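Local coordinates for type III effector HopU1 (Pseudomonas syringae pv. tomato, PDB 3U0J), which probably transfers ADP-ribose from NAD+ to arginine side chains of target proteins, as a type III effector delivered by a plant-pathogenic bacterium, at residues G190-P195 / I218-S223; H254-A257 / H263-V266. All coordinates share one frame; numbering follows the deposited sequence.

Walking along the chain from the N terminus, contact 1 comes first: strand 192-194 is left behind, the chain passes through the short strand 199-201 and long loops, and strand 218-224 brings it back, so that Y192 meets F220. Contact 2 follows in series and closes only the five-residue turn between strands 248-257 and 263-269. Neither contact encloses the other, yet all four segments belong to one mixed sheet. Strands 218-224 and 263-269, which carry the second segments, are neighbours in it: A219 N lies 2.8 Å from H263 O, a probable hydrogen bond. Contact 1 spans the sheet from its edge strand inward, whereas contact 2 joins two adjacent strands.

Contact 1 (G190-P195 / I218-S223); sequences GRYVEP and IAFQIS
Y192 and F220 have their CA atoms 11.1 Å apart, the closest CA pair between 190-195 and 218-223. These segments lie in the mixed sheet of the ADP-ribosyltransferase domain, but strands 248-257 and 263-269 run between them and no hydrogen bond links them directly. Three strand steps across a flat sheet would take the backbones farther apart, which is consistent with a curved sheet where the two side chains bridge edge strand 192-194 to strand 218-224 over one face. The contact is slight, burying 66 Å² in all. The CB of each residue points toward the other segment; on Y192, CG is anti to the backbone N (chi1 -177°), and the phenol extends until its OH comes 4.5 Å from F220 CZ. The rings meet obliquely, centroids 5.5 Å apart and planes at 35°, a loose aromatic contact. L267 of strand 263-269 touches the side chains of both. F250 of strand 248-257 lies against Y192 and also meets I222. At the sheet's edge E194 forms a salt bridge with R125 of helix 116-126, while F220 also reaches strand 167-172 at R170 and I172.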
# COMPACT_ATOMS: atom_id res chain seq x y z
N GLY A 190 6.38 -14.07 -18.14
CA GLY A 190 5.81 -14.27 -16.83
C GLY A 190 5.26 -12.99 -16.24
O GLY A 190 5.86 -11.91 -16.37
N ARG A 191 4.12 -13.09 -15.57
CA ARG A 191 3.55 -11.92 -14.91
C ARG A 191 4.31 -11.49 -13.67
O ARG A 191 4.81 -12.30 -12.90
CB ARG A 191 2.08 -12.18 -14.56
CG ARG A 191 1.21 -12.31 -15.78
CD ARG A 191 -0.15 -12.89 -15.45
NE ARG A 191 -1.01 -12.85 -16.63
CZ ARG A 191 -2.33 -13.01 -16.60
NH1 ARG A 191 -2.95 -13.21 -15.44
NH2 ARG A 191 -3.02 -12.95 -17.74
N TYR A 192 4.42 -10.18 -13.48
CA TYR A 192 4.87 -9.67 -12.22
C TYR A 192 3.66 -9.62 -11.30
O TYR A 192 2.67 -8.95 -11.60
CB TYR A 192 5.46 -8.28 -12.39
CG TYR A 192 6.01 -7.70 -11.11
CD1 TYR A 192 5.29 -6.75 -10.39
CD2 TYR A 192 7.25 -8.09 -10.62
CE1 TYR A 192 5.78 -6.21 -9.23
CE2 TYR A 192 7.75 -7.54 -9.45
CZ TYR A 192 7.01 -6.60 -8.76
OH TYR A 192 7.48 -6.06 -7.58
N VAL A 193 3.74 -10.34 -10.19
CA VAL A 193 2.64 -10.42 -9.25
C VAL A 193 3.07 -9.97 -7.86
O VAL A 193 4.06 -10.47 -7.31
CB VAL A 193 2.10 -11.86 -9.17
CG1 VAL A 193 1.03 -11.97 -8.09
CG2 VAL A 193 1.57 -12.29 -10.53
N GLU A 194 2.33 -9.02 -7.31
CA GLU A 194 2.62 -8.52 -5.96
C GLU A 194 1.53 -8.91 -4.95
O GLU A 194 0.41 -8.38 -4.99
CB GLU A 194 2.80 -7.00 -5.98
CG GLU A 194 2.85 -6.40 -4.58
CD GLU A 194 3.99 -6.96 -3.77
OE1 GLU A 194 3.74 -7.78 -2.86
OE2 GLU A 194 5.14 -6.59 -4.07
N PRO A 195 1.84 -9.85 -4.05
CA PRO A 195 0.82 -10.34 -3.10
C PRO A 195 0.43 -9.28 -2.09
O PRO A 195 -0.69 -9.32 -1.56
CB PRO A 195 1.52 -11.50 -2.38
CG PRO A 195 2.59 -11.95 -3.38
CD PRO A 195 3.04 -10.71 -4.09
N ILE A 218 16.20 0.45 -9.67
CA ILE A 218 15.16 -0.19 -10.47
C ILE A 218 13.90 0.68 -10.53
O ILE A 218 13.28 0.96 -9.51
CB ILE A 218 14.81 -1.56 -9.91
CG1 ILE A 218 16.07 -2.44 -9.90
CG2 ILE A 218 13.68 -2.20 -10.71
CD1 ILE A 218 15.91 -3.72 -9.09
N ALA A 219 13.52 1.12 -11.73
CA ALA A 219 12.31 1.93 -11.87
C ALA A 219 11.19 1.13 -12.51
O ALA A 219 11.42 0.35 -13.43
CB ALA A 219 12.59 3.19 -12.69
N PHE A 220 9.98 1.34 -12.02
CA PHE A 220 8.81 0.71 -12.61
C PHE A 220 7.90 1.78 -13.15
O PHE A 220 7.47 2.68 -12.43
CB PHE A 220 8.06 -0.10 -11.57
CG PHE A 220 8.75 -1.36 -11.18
CD1 PHE A 220 8.55 -2.53 -11.88
CD2 PHE A 220 9.61 -1.39 -10.10
CE1 PHE A 220 9.19 -3.71 -11.51
CE2 PHE A 220 10.25 -2.57 -9.73
CZ PHE A 220 10.03 -3.73 -10.44
N GLN A 221 7.59 1.70 -14.44
CA GLN A 221 6.63 2.61 -15.02
C GLN A 221 5.39 1.81 -15.28
O GLN A 221 5.36 0.98 -16.19
CB GLN A 221 7.15 3.19 -16.31
CG GLN A 221 6.15 4.08 -16.99
CD GLN A 221 6.69 4.62 -18.28
OE1 GLN A 221 7.74 5.25 -18.31
NE2 GLN A 221 5.97 4.35 -19.37
N ILE A 222 4.37 2.06 -14.47
CA ILE A 222 3.18 1.23 -14.44
C ILE A 222 1.99 2.01 -14.97
O ILE A 222 1.75 3.15 -14.58
CB ILE A 222 2.88 0.83 -13.01
CG1 ILE A 222 4.16 0.35 -12.34
CG2 ILE A 222 1.79 -0.19 -12.95
CD1 ILE A 222 3.99 -0.01 -10.89
N SER A 223 1.26 1.41 -15.90
CA SER A 223 -0.00 1.99 -16.30
C SER A 223 -1.13 1.13 -15.74
O SER A 223 -1.16 -0.09 -15.92
CB SER A 223 -0.09 2.12 -17.82
OG SER A 223 -0.24 0.86 -18.42

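Contact 2 (H254-A257 / H263-V266)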
# COMPACT_ATOMS: atom_id res chain seq x y z
N HIS A 254 7.96 -3.70 -21.52
CA HIS A 254 9.32 -3.37 -21.98
C HIS A 254 10.29 -3.42 -20.82
O HIS A 254 9.89 -3.31 -19.67
CB HIS A 254 9.35 -1.97 -22.61
CG HIS A 254 8.23 -1.71 -23.58
ND1 HIS A 254 8.22 -2.20 -24.87
CD2 HIS A 254 7.07 -1.01 -23.44
CE1 HIS A 254 7.11 -1.83 -25.48
NE2 HIS A 254 6.39 -1.10 -24.63
N ALA A 255 11.58 -3.57 -21.10
CA ALA A 255 12.59 -3.64 -20.06
C ALA A 255 13.94 -3.26 -20.65
O ALA A 255 14.39 -3.88 -21.60
CB ALA A 255 12.65 -5.05 -19.49
N SER A 256 14.51 -2.20 -20.14
CA SER A 256 15.68 -1.63 -20.70
C SER A 256 16.57 -0.92 -19.70
O SER A 256 16.19 -0.66 -18.63
CB SER A 256 15.26 -0.65 -21.78
OG SER A 256 14.28 0.22 -21.30
N ALA A 257 17.78 -0.62 -20.10
CA ALA A 257 18.69 0.07 -19.24
C ALA A 257 18.51 1.55 -19.32
O ALA A 257 17.89 2.04 -20.20
CB ALA A 257 20.05 -0.28 -19.58
N HIS A 263 17.76 0.44 -14.27
CA HIS A 263 16.91 -0.27 -15.21
C HIS A 263 15.47 0.19 -15.12
O HIS A 263 15.00 0.63 -14.08
CB HIS A 263 17.03 -1.76 -14.98
CG HIS A 263 18.44 -2.24 -14.96
ND1 HIS A 263 19.05 -2.82 -16.06
CD2 HIS A 263 19.39 -2.19 -13.99
CE1 HIS A 263 20.30 -3.12 -15.75
NE2 HIS A 263 20.53 -2.74 -14.51
N LEU A 264 14.78 0.10 -16.24
CA LEU A 264 13.42 0.55 -16.30
C LEU A 264 12.57 -0.59 -16.80
O LEU A 264 12.81 -1.11 -17.89
CB LEU A 264 13.30 1.73 -17.26
CG LEU A 264 11.87 2.05 -17.71
CD1 LEU A 264 11.05 2.63 -16.58
CD2 LEU A 264 11.88 3.02 -18.85
N PHE A 265 11.58 -0.99 -16.02
CA PHE A 265 10.59 -1.95 -16.50
C PHE A 265 9.25 -1.28 -16.66
O PHE A 265 8.76 -0.61 -15.75
CB PHE A 265 10.48 -3.15 -15.56
CG PHE A 265 11.78 -3.79 -15.31
CD1 PHE A 265 12.21 -4.82 -16.12
CD2 PHE A 265 12.60 -3.32 -14.30
CE1 PHE A 265 13.45 -5.39 -15.91
CE2 PHE A 265 13.83 -3.88 -14.07
CZ PHE A 265 14.26 -4.93 -14.88
N VAL A 266 8.67 -1.44 -17.84
CA VAL A 266 7.36 -0.87 -18.09
C VAL A 266 6.35 -1.95 -17.81
O VAL A 266 6.41 -3.03 -18.38
CB VAL A 266 7.20 -0.39 -19.54
CG1 VAL A 266 5.73 -0.14 -19.83
CG2 VAL A 266 8.04 0.87 -19.76
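A255 and F265 form a non-hydrogen-bonded pair in an antiparallel beta hairpin, whose strands 248-257 and 263-269 are neighbours in the mixed sheet of this ADP-ribosyltransferase domain. The short segments run at 169° to each other, with axes 4.7 Å apart at closest approach. S256 and L264 make the hydrogen-bonded pair, joined by both bonds: S256 N donates to L264 O at 3.0 Å, and L264 N returns a bond to S256 O at 2.9 Å. Between the rungs, A255 CA approaches L264 O at 3.3 Å in a CA-H...O contact.

The closely packed part of the contact is A255 with F265, under helix 176-188. With CG anti to the carbonyl carbon (chi1 -54°), the F265 ring leans beside its own backbone N, and CD1 comes 3.4 Å from A255 CB, which approaches the ring obliquely. From the helix, Y183 meets the F265 ring edge-to-face and its OH is hydrogen-bonded to H263 ND1, while F186 reaches A255. That bond gives the H263 imidazole a fixed polar partner.

The contact opens toward solvent at both ends of 254-257, with A257 exposed next to the turn and H254 exposed at the far end. On the face that H254 shares with S256, L264 and V266, the side chains of L264 and V266 still rest on Q221 of the adjoining strand, but S256 OG comes no nearer to L264 CD2 than 4.4 Å. At the end away from the turn V266 N donates to H254 O at 2.9 Å, but the H254/V266 pairing is loose. The H254 side chain lies next to that of V266 and turns a ring edge to it: CD2 is 3.9 Å from V266 CG1.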